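Local coordinates for IG hypothetical 16092 (Bacillus cereus ATCC 14579, PDB 1YQH), which is of unknown function but belongs to the UPF0045 (DUF77) family of thiamine-binding-protein-like domains, and so may bind thiamine or a related small molecule, at residues A[25-37]-A[60-73]. Residues are numbered along the deposited sequence; the frame is centred on the assembly and turned at random.
Sequences SVVDKAIEVVQQS and VVKRAQQACVDAGA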
# COMPACT_ATOMS: atom_id res chain seq x y z
N SER A 25 22.09 0.19 -1.12
CA SER A 25 22.87 -0.66 -2.03
C SER A 25 22.00 -1.76 -2.65
O SER A 25 22.14 -2.09 -3.83
CB SER A 25 24.08 -1.27 -1.30
OG SER A 25 24.88 -0.25 -0.73
N VAL A 26 21.11 -2.31 -1.84
CA VAL A 26 20.22 -3.39 -2.25
C VAL A 26 19.13 -2.81 -3.15
O VAL A 26 18.86 -3.35 -4.23
CB VAL A 26 19.61 -4.06 -1.00
CG1 VAL A 26 18.59 -5.10 -1.41
CG2 VAL A 26 20.73 -4.67 -0.15
N VAL A 27 18.54 -1.69 -2.73
CA VAL A 27 17.51 -1.04 -3.53
C VAL A 27 18.03 -0.62 -4.92
O VAL A 27 17.29 -0.69 -5.91
CB VAL A 27 16.82 0.14 -2.77
CG1 VAL A 27 15.82 0.87 -3.68
CG2 VAL A 27 16.11 -0.37 -1.51
N ASP A 28 19.29 -0.22 -5.00
CA ASP A 28 19.87 0.19 -6.28
C ASP A 28 19.85 -0.94 -7.33
O ASP A 28 19.78 -0.67 -8.53
CB ASP A 28 21.29 0.70 -6.06
CG ASP A 28 21.85 1.36 -7.28
OD1 ASP A 28 21.32 2.40 -7.70
OD2 ASP A 28 22.84 0.83 -7.81
N LYS A 29 19.90 -2.19 -6.88
CA LYS A 29 19.84 -3.33 -7.79
C LYS A 29 18.40 -3.57 -8.26
O LYS A 29 18.18 -4.01 -9.40
CB LYS A 29 20.42 -4.58 -7.13
CG LYS A 29 21.92 -4.45 -6.76
CD LYS A 29 22.81 -4.05 -7.94
CE LYS A 29 23.02 -5.18 -8.92
NZ LYS A 29 24.01 -4.80 -10.00
N ALA A 30 17.44 -3.28 -7.39
CA ALA A 30 16.03 -3.36 -7.79
C ALA A 30 15.71 -2.27 -8.82
O ALA A 30 15.08 -2.55 -9.84
CB ALA A 30 15.11 -3.23 -6.56
N ILE A 31 16.17 -1.05 -8.58
CA ILE A 31 15.92 0.03 -9.55
C ILE A 31 16.63 -0.25 -10.88
O ILE A 31 16.11 0.07 -11.96
CB ILE A 31 16.27 1.42 -8.96
CG1 ILE A 31 15.41 1.70 -7.71
CG2 ILE A 31 16.10 2.52 -10.02
CD1 ILE A 31 13.93 1.72 -7.97
N GLU A 32 17.80 -0.89 -10.82
CA GLU A 32 18.51 -1.29 -12.05
C GLU A 32 17.63 -2.17 -12.94
O GLU A 32 17.61 -2.02 -14.17
CB GLU A 32 19.82 -2.00 -11.70
CG GLU A 32 20.70 -2.31 -12.90
CD GLU A 32 22.02 -2.94 -12.49
OE1 GLU A 32 23.07 -2.35 -12.79
OE2 GLU A 32 21.99 -4.02 -11.85
N VAL A 33 16.87 -3.08 -12.33
CA VAL A 33 15.95 -3.92 -13.09
C VAL A 33 14.96 -3.03 -13.85
O VAL A 33 14.73 -3.23 -15.05
CB VAL A 33 15.21 -4.93 -12.20
CG1 VAL A 33 14.10 -5.63 -12.98
CG2 VAL A 33 16.19 -5.94 -11.60
N VAL A 34 14.40 -2.03 -13.17
CA VAL A 34 13.47 -1.08 -13.79
C VAL A 34 14.17 -0.35 -14.93
O VAL A 34 13.64 -0.25 -16.04
CB VAL A 34 12.92 -0.08 -12.76
CG1 VAL A 34 12.05 0.97 -13.44
CG2 VAL A 34 12.13 -0.82 -11.66
N GLN A 35 15.39 0.11 -14.66
CA GLN A 35 16.13 0.92 -15.64
C GLN A 35 16.42 0.12 -16.91
O GLN A 35 16.40 0.67 -18.02
CB GLN A 35 17.43 1.44 -15.03
CG GLN A 35 17.19 2.53 -13.94
CD GLN A 35 18.44 2.90 -13.17
OE1 GLN A 35 18.61 4.05 -12.73
NE2 GLN A 35 19.33 1.94 -12.99
N GLN A 36 16.69 -1.17 -16.73
CA GLN A 36 17.04 -2.05 -17.83
C GLN A 36 15.85 -2.66 -18.58
O GLN A 36 16.05 -3.36 -19.58
CB GLN A 36 17.96 -3.17 -17.33
CG GLN A 36 19.30 -2.65 -16.80
CD GLN A 36 20.15 -3.75 -16.20
OE1 GLN A 36 19.64 -4.80 -15.80
NE2 GLN A 36 21.46 -3.52 -16.14
N SER A 37 14.63 -2.40 -18.12
CA SER A 37 13.44 -3.08 -18.64
C SER A 37 12.92 -2.56 -19.98
O SER A 37 12.29 -3.31 -20.70
CB SER A 37 12.29 -3.03 -17.63
OG SER A 37 11.81 -1.71 -17.46
N VAL A 60 8.59 -7.15 -14.14
CA VAL A 60 9.60 -6.18 -13.67
C VAL A 60 9.66 -6.16 -12.14
O VAL A 60 10.74 -6.23 -11.55
CB VAL A 60 9.38 -4.75 -14.25
CG1 VAL A 60 10.27 -3.72 -13.55
CG2 VAL A 60 9.63 -4.77 -15.74
N VAL A 61 8.50 -6.09 -11.50
CA VAL A 61 8.45 -6.07 -10.05
C VAL A 61 9.03 -7.37 -9.44
O VAL A 61 9.82 -7.33 -8.49
CB VAL A 61 7.01 -5.80 -9.54
CG1 VAL A 61 6.99 -5.83 -7.99
CG2 VAL A 61 6.51 -4.44 -10.04
N LYS A 62 8.62 -8.51 -9.99
CA LYS A 62 9.15 -9.80 -9.52
C LYS A 62 10.67 -9.85 -9.62
O LYS A 62 11.36 -10.31 -8.71
CB LYS A 62 8.53 -10.95 -10.32
CG LYS A 62 7.08 -11.16 -9.97
CD LYS A 62 6.34 -11.96 -11.04
CE LYS A 62 6.82 -13.38 -11.09
NZ LYS A 62 6.05 -14.19 -12.10
N ARG A 63 11.20 -9.35 -10.73
CA ARG A 63 12.64 -9.42 -10.92
C ARG A 63 13.36 -8.41 -10.03
O ARG A 63 14.49 -8.65 -9.60
CB ARG A 63 13.02 -9.29 -12.39
CG ARG A 63 12.64 -10.55 -13.15
CD ARG A 63 13.12 -10.54 -14.58
NE ARG A 63 12.39 -9.56 -15.35
CZ ARG A 63 12.93 -8.43 -15.77
NH1 ARG A 63 14.20 -8.18 -15.50
NH2 ARG A 63 12.21 -7.56 -16.46
N ALA A 64 12.67 -7.30 -9.73
CA ALA A 64 13.20 -6.24 -8.85
C ALA A 64 13.35 -6.79 -7.45
O ALA A 64 14.39 -6.64 -6.83
CB ALA A 64 12.29 -5.01 -8.85
N GLN A 65 12.29 -7.44 -6.94
CA GLN A 65 12.40 -8.02 -5.60
C GLN A 65 13.45 -9.15 -5.55
O GLN A 65 14.18 -9.27 -4.58
CB GLN A 65 11.03 -8.40 -5.01
CG GLN A 65 10.44 -9.66 -5.51
CD GLN A 65 9.11 -10.05 -4.82
OE1 GLN A 65 8.61 -9.39 -3.90
NE2 GLN A 65 8.55 -11.13 -5.29
N GLN A 66 13.55 -9.95 -6.62
CA GLN A 66 14.59 -10.98 -6.67
C GLN A 66 15.98 -10.34 -6.71
O GLN A 66 16.91 -10.87 -6.09
CB GLN A 66 14.39 -11.95 -7.85
CG GLN A 66 15.44 -13.07 -7.89
CD GLN A 66 15.41 -13.96 -6.66
OE1 GLN A 66 16.46 -14.28 -6.09
NE2 GLN A 66 14.22 -14.37 -6.26
N ALA A 67 16.12 -9.22 -7.41
CA ALA A 67 17.42 -8.51 -7.44
C ALA A 67 17.88 -8.13 -6.02
O ALA A 67 19.07 -8.17 -5.72
CB ALA A 67 17.37 -7.28 -8.35
N CYS A 68 16.92 -7.76 -5.17
CA CYS A 68 17.23 -7.43 -3.79
C CYS A 68 17.86 -8.62 -3.06
O CYS A 68 18.89 -8.50 -2.39
CB CYS A 68 15.97 -6.99 -3.04
SG CYS A 68 15.27 -5.41 -3.54
N VAL A 69 17.23 -9.79 -3.22
CA VAL A 69 17.73 -11.04 -2.63
C VAL A 69 19.10 -11.41 -3.20
O VAL A 69 20.02 -11.77 -2.44
CB VAL A 69 16.70 -12.18 -2.83
CG1 VAL A 69 17.26 -13.53 -2.35
CG2 VAL A 69 15.40 -11.83 -2.08
N ASP A 70 19.25 -11.28 -4.51
CA ASP A 70 20.55 -11.56 -5.15
C ASP A 70 21.64 -10.61 -4.63
O ASP A 70 22.83 -10.99 -4.56
CB ASP A 70 20.44 -11.44 -6.67
CG ASP A 70 19.56 -12.50 -7.30
OD1 ASP A 70 19.30 -13.56 -6.67
OD2 ASP A 70 19.11 -12.28 -8.45
N ALA A 71 21.24 -9.40 -4.26
CA ALA A 71 22.15 -8.39 -3.73
C ALA A 71 22.47 -8.60 -2.24
O ALA A 71 23.29 -7.87 -1.66
CB ALA A 71 21.57 -6.99 -3.96
N GLY A 72 21.85 -9.60 -1.62
CA GLY A 72 22.12 -9.90 -0.21
C GLY A 72 20.96 -9.77 0.76
O GLY A 72 21.12 -10.03 1.96
N ALA A 73 19.78 -9.37 0.28
CA ALA A 73 18.63 -9.31 1.18
C ALA A 73 18.17 -10.72 1.56
O ALA A 73 18.07 -11.60 0.70
CB ALA A 73 17.46 -8.51 0.55
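Helices 25-36 and 60-70 run antiparallel, their axes 149° apart in direction and 7.6 Å at closest approach, and they draw nearest where Ala30 faces Ala64, CA to CA 4.2 Å. Two small residues allow this: the Ala30 CB methyl packs on Ala64 CB and also touches Cys68 SG at 3.7 Å. Val33 is the knob of the interface, seated among Val60, Arg63, Ala64 and Ala67. Its CG1, anti to the backbone N (chi1 171°), is carried to the Val60 carbonyl and Arg63 NH1, and its CG2 to Ala67 CB at 3.7 Å. The Arg63 guanidinium meets Val33 CG1 obliquely, and NE of Arg63 makes a salt bridge with Asp59. Toward one end, Val26 CG1 presses on Cys68 CB at 3.6 Å, and Lys29 CG touches Ala71 CB before the bent lysine chain leads away to a salt bridge with Glu32, one turn on. Gly72, at positive phi, closes helix 60-70 in a Schellman motif. At the other end, Val60 splits its methyls between Val34 CG2 and Ser37 CB, and Ser37 OG bonds to Val34 O at 2.7 Å. No hydrogen bond joins the helices. Beneath them, Val26, Ala30, Val34 and Cys68 reach strand 8-17, so the pair covers one face of the four-stranded antiparallel sheet, the ferredoxin-like alpha/beta sandwich of the MTH1187-YkoF clan.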